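Local coordinates for probable 3-hydroxybutyryl-CoA dehydrogenase (Escherichia coli, PDB 3MOG), which catalyses the NAD-dependent oxidation of 3-hydroxyadipyl-CoA to 3-oxoadipyl-CoA in the breakdown of phenylacetate, at residues C[410-413]-C[414-418]; C[430-433]-C[434-437]. All blocks are in the same frame, centred on the assembly; numbering follows the deposited sequence.

Interaction 1. Residues C[410-413]-C[414-418]; sequences ASEQ and DIDTA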
loop_
_atom_site.group_PDB
_atom_site.type_symbol
_atom_site.label_atom_id
_atom_site.label_comp_id
_atom_site.label_asym_id
_atom_site.label_seq_id
_atom_site.Cartn_x
_atom_site.Cartn_y
_atom_site.Cartn_z
ATOM N N ALA C 410 -23.045 -8.766 -1.294
ATOM C CA ALA C 410 -24.324 -9.198 -0.733
ATOM C C ALA C 410 -25.408 -8.160 -1.065
ATOM O O ALA C 410 -25.093 -7.041 -1.492
ATOM C CB ALA C 410 -24.202 -9.361 0.783
ATOM N N SER C 411 -26.672 -8.511 -0.855
ATOM C CA SER C 411 -27.764 -7.551 -1.059
ATOM C C SER C 411 -27.757 -6.519 0.059
ATOM O O SER C 411 -27.174 -6.758 1.118
ATOM C CB SER C 411 -29.112 -8.265 -1.063
ATOM O OG SER C 411 -29.422 -8.746 0.249
ATOM N N GLU C 412 -28.399 -5.377 -0.172
ATOM C CA GLU C 412 -28.537 -4.361 0.873
ATOM C C GLU C 412 -29.188 -4.931 2.141
ATOM O O GLU C 412 -28.673 -4.739 3.257
ATOM C CB GLU C 412 -29.317 -3.138 0.362
ATOM C CG GLU C 412 -29.741 -2.180 1.473
ATOM C CD GLU C 412 -30.563 -1.016 0.976
ATOM O OE1 GLU C 412 -29.973 0.053 0.701
ATOM O OE2 GLU C 412 -31.800 -1.183 0.860
ATOM N N GLN C 413 -30.304 -5.641 1.973
ATOM C CA GLN C 413 -30.993 -6.227 3.129
ATOM C C GLN C 413 -30.142 -7.237 3.905
ATOM O O GLN C 413 -30.220 -7.290 5.132
ATOM C CB GLN C 413 -32.393 -6.790 2.780
ATOM C CG GLN C 413 -32.451 -8.102 2.028
ATOM C CD GLN C 413 -33.799 -8.817 2.184
ATOM O OE1 GLN C 413 -34.326 -8.952 3.289
ATOM N NE2 GLN C 413 -34.349 -9.284 1.071
ATOM N N ASP C 414 -29.298 -7.998 3.206
ATOM C CA ASP C 414 -28.463 -8.986 3.883
ATOM C C ASP C 414 -27.295 -8.367 4.636
ATOM O O ASP C 414 -26.854 -8.910 5.647
ATOM C CB ASP C 414 -27.975 -10.045 2.913
ATOM C CG ASP C 414 -29.043 -11.083 2.607
ATOM O OD1 ASP C 414 -30.142 -11.038 3.231
ATOM O OD2 ASP C 414 -28.774 -11.941 1.740
ATOM N N ILE C 415 -26.811 -7.230 4.142
ATOM C CA ILE C 415 -25.785 -6.463 4.841
ATOM C C ILE C 415 -26.357 -5.889 6.145
ATOM O O ILE C 415 -25.734 -6.003 7.199
ATOM C CB ILE C 415 -25.162 -5.374 3.915
ATOM C CG1 ILE C 415 -24.426 -6.050 2.738
ATOM C CG2 ILE C 415 -24.197 -4.465 4.692
ATOM C CD1 ILE C 415 -23.891 -5.096 1.665
ATOM N N ASP C 416 -27.561 -5.314 6.085
ATOM C CA ASP C 416 -28.211 -4.796 7.297
ATOM C C ASP C 416 -28.439 -5.914 8.321
ATOM O O ASP C 416 -28.063 -5.786 9.484
ATOM C CB ASP C 416 -29.536 -4.089 6.974
ATOM C CG ASP C 416 -29.347 -2.689 6.391
ATOM O OD1 ASP C 416 -28.252 -2.105 6.542
ATOM O OD2 ASP C 416 -30.311 -2.170 5.774
ATOM N N THR C 417 -29.027 -7.017 7.867
ATOM C CA THR C 417 -29.339 -8.146 8.734
ATOM C C THR C 417 -28.093 -8.694 9.407
ATOM O O THR C 417 -28.077 -8.872 10.626
ATOM C CB THR C 417 -30.045 -9.248 7.957
ATOM O OG1 THR C 417 -31.277 -8.728 7.445
ATOM C CG2 THR C 417 -30.330 -10.442 8.845
ATOM N N ALA C 418 -27.039 -8.906 8.620
ATOM C CA ALA C 418 -25.772 -9.402 9.148
ATOM C C ALA C 418 -25.203 -8.572 10.287
ATOM O O ALA C 418 -24.721 -9.114 11.282
ATOM C CB ALA C 418 -24.747 -9.541 8.025
HETATM O O HOH W 1 -27.254 -11.218 -0.141
#
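Ser411 and Asp414 meet at the start of helix 412-422, where the serine hydroxyl reaches forward to the first turn and accepts a hydrogen bond from the backbone amide of Asp414, Ser411 OG to Asp414 N being 3.1 Å. The serine OG stands between its own backbone N and carbonyl carbon (chi1 69°), the setting that brings it within reach of the amide. The Asp414 carboxylate lies alongside the same hydroxyl, Asp414 CG being 3.3 Å from Ser411 OG. Asp414 OD2 takes a short 2.5 Å hydrogen bond from a water that in turn accepts from Ser411 N at 2.9 Å, and also accepts from the backbone N of Arg182 in strand 179-184, whose Val181 the aspartate touches. This is a serine N-cap, with the water tying the cap residue's amide to a carboxylate in the first turn; a negative group here probably interacts favourably with the positive end of the helix dipole. The helix belongs to the second C-terminal-type 3-hydroxyacyl-CoA dehydrogenase domain. On the side of the helix carrying the buried Ile415, the Ala410 methyl rests against Ile415 CG1 at 3.9 Å, covering part of the isoleucine, whose other neighbours include Ala401 and Leu405 of helix 390-406. Gln413 O is gripped twice by Thr417, one turn further on: Thr417 OG1 donates to it at 2.9 Å and Thr417 N at 3.0 Å, the two arriving from opposite faces of the carbonyl plane. The hydroxyl's position anti to the carbonyl carbon (chi1 -61°) folds it back along the helix to reach that oxygen. Gln413 and Asp414 run side by side, amide and carboxylate planes 38° apart. Glu412 and Asp416 keep their acidic ends separated: Glu412 OE1 pairs with Arg466, and Asp416 OD1 accepts from Leu430 N.

Interaction 2. Residues C[430-433]-C[434-437]; sequences LAWG and AQLG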
loop_
_atom_site.group_PDB
_atom_site.type_symbol
_atom_site.label_atom_id
_atom_site.label_comp_id
_atom_site.label_asym_id
_atom_site.label_seq_id
_atom_site.Cartn_x
_atom_site.Cartn_y
_atom_site.Cartn_z
ATOM N N LEU C 430 -26.881 0.423 6.311
ATOM C CA LEU C 430 -27.521 1.064 5.168
ATOM C C LEU C 430 -28.799 1.769 5.606
ATOM O O LEU C 430 -29.027 2.915 5.219
ATOM C CB LEU C 430 -27.764 0.058 4.044
ATOM C CG LEU C 430 -26.405 -0.557 3.650
ATOM C CD1 LEU C 430 -26.514 -1.813 2.846
ATOM C CD2 LEU C 430 -25.545 0.436 2.922
ATOM N N ALA C 431 -29.590 1.096 6.450
ATOM C CA ALA C 431 -30.776 1.698 7.068
ATOM C C ALA C 431 -30.360 2.865 7.927
ATOM O O ALA C 431 -31.069 3.859 8.008
ATOM C CB ALA C 431 -31.532 0.680 7.921
ATOM N N TRP C 432 -29.206 2.727 8.570
ATOM C CA TRP C 432 -28.669 3.777 9.408
ATOM C C TRP C 432 -28.290 5.013 8.600
ATOM O O TRP C 432 -28.583 6.134 9.015
ATOM C CB TRP C 432 -27.448 3.268 10.163
ATOM C CG TRP C 432 -27.283 3.885 11.507
ATOM C CD1 TRP C 432 -27.914 5.004 11.986
ATOM C CD2 TRP C 432 -26.409 3.445 12.540
ATOM N NE1 TRP C 432 -27.499 5.272 13.257
ATOM C CE2 TRP C 432 -26.568 4.335 13.626
ATOM C CE3 TRP C 432 -25.517 2.377 12.663
ATOM C CZ2 TRP C 432 -25.867 4.188 14.827
ATOM C CZ3 TRP C 432 -24.815 2.228 13.861
ATOM C CH2 TRP C 432 -24.992 3.133 14.925
ATOM N N GLY C 433 -27.651 4.796 7.450
ATOM C CA GLY C 433 -27.238 5.875 6.549
ATOM C C GLY C 433 -28.426 6.652 5.988
ATOM O O GLY C 433 -28.372 7.877 5.873
ATOM N N ALA C 434 -29.510 5.944 5.663
ATOM C CA ALA C 434 -30.707 6.585 5.156
ATOM C C ALA C 434 -31.312 7.493 6.225
ATOM O O ALA C 434 -31.723 8.617 5.932
ATOM C CB ALA C 434 -31.718 5.542 4.690
ATOM N N GLN C 435 -31.340 6.998 7.458
ATOM C CA GLN C 435 -31.816 7.758 8.608
ATOM C C GLN C 435 -30.930 8.988 8.863
ATOM O O GLN C 435 -31.429 10.073 9.122
ATOM C CB GLN C 435 -31.811 6.851 9.849
ATOM C CG GLN C 435 -32.462 7.417 11.120
ATOM C CD GLN C 435 -31.956 6.751 12.423
ATOM O OE1 GLN C 435 -31.592 7.437 13.384
ATOM N NE2 GLN C 435 -31.934 5.416 12.449
ATOM N N LEU C 436 -29.615 8.812 8.803
ATOM C CA LEU C 436 -28.717 9.894 9.174
ATOM C C LEU C 436 -28.547 10.895 8.037
ATOM O O LEU C 436 -28.229 12.046 8.273
ATOM C CB LEU C 436 -27.373 9.352 9.649
ATOM C CG LEU C 436 -27.375 8.536 10.947
ATOM C CD1 LEU C 436 -25.973 8.016 11.198
ATOM C CD2 LEU C 436 -27.924 9.306 12.187
ATOM N N GLY C 437 -28.812 10.451 6.810
ATOM C CA GLY C 437 -28.731 11.309 5.659
ATOM C C GLY C 437 -27.447 11.063 4.896
ATOM O O GLY C 437 -26.354 11.230 5.445
#
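Trp432 and Leu436, one turn apart on helix 429-436, lie alongside each other and point the same way. In this apolar contact Leu436 CD1 comes within 3.7 Å of Trp432 CD1, approaching the pyrrole part of the indole obliquely, and Leu436 CG sits equally near that carbon. With CG beside its own backbone N (chi1 -66°), the leucine leans back toward the indole. Met347 touches both side chains, while Tyr427 meets the indole with ring planes at about 50°. Replacing Leu436 by an alanine removes CG and both methyls, and would probably leave the CD1–NE1 side of the indole less covered. The polar part is backbone: successive amides bond four residues back, from Ala434 N to Leu430 O at 3.1 Å through Leu436 N to Trp432 O at 2.9 Å, and lastly Gly437 N to Gly433 O at 2.8 Å. Gly437 has positive phi (102°), a conformation in which a CB would collide with the carbonyl oxygen of Leu436. The arrangement is that of a short alpha-helix ended by a glycine, which is also the N-cap of helix 438-452.

Overall arrangement
Interactions 1 and 2 lie on consecutive helices of one C-terminal-type domain, their centres about 14 Å apart, and meet directly. Asp416 is the polar link to the start of helix 429-436, while Leu430 CD1 packs on Glu412 and Ile415. Both contacts are partly buried and have a face against helix 390-406, through Ile415 in interaction 1 and Leu430, Trp432 and Leu436 in interaction 2. In interaction 1 Ile415 and Asp416 are buried and Gln413 is exposed; in interaction 2 the exposed residues are Ala431, Ala434 and Gln435. Interaction 1 opens its helix with hydroxyl, carboxylate and water, beside strand 179-184, whereas interaction 2 ends its helix at a glycine and its side-chain contact is apolar packing along one face.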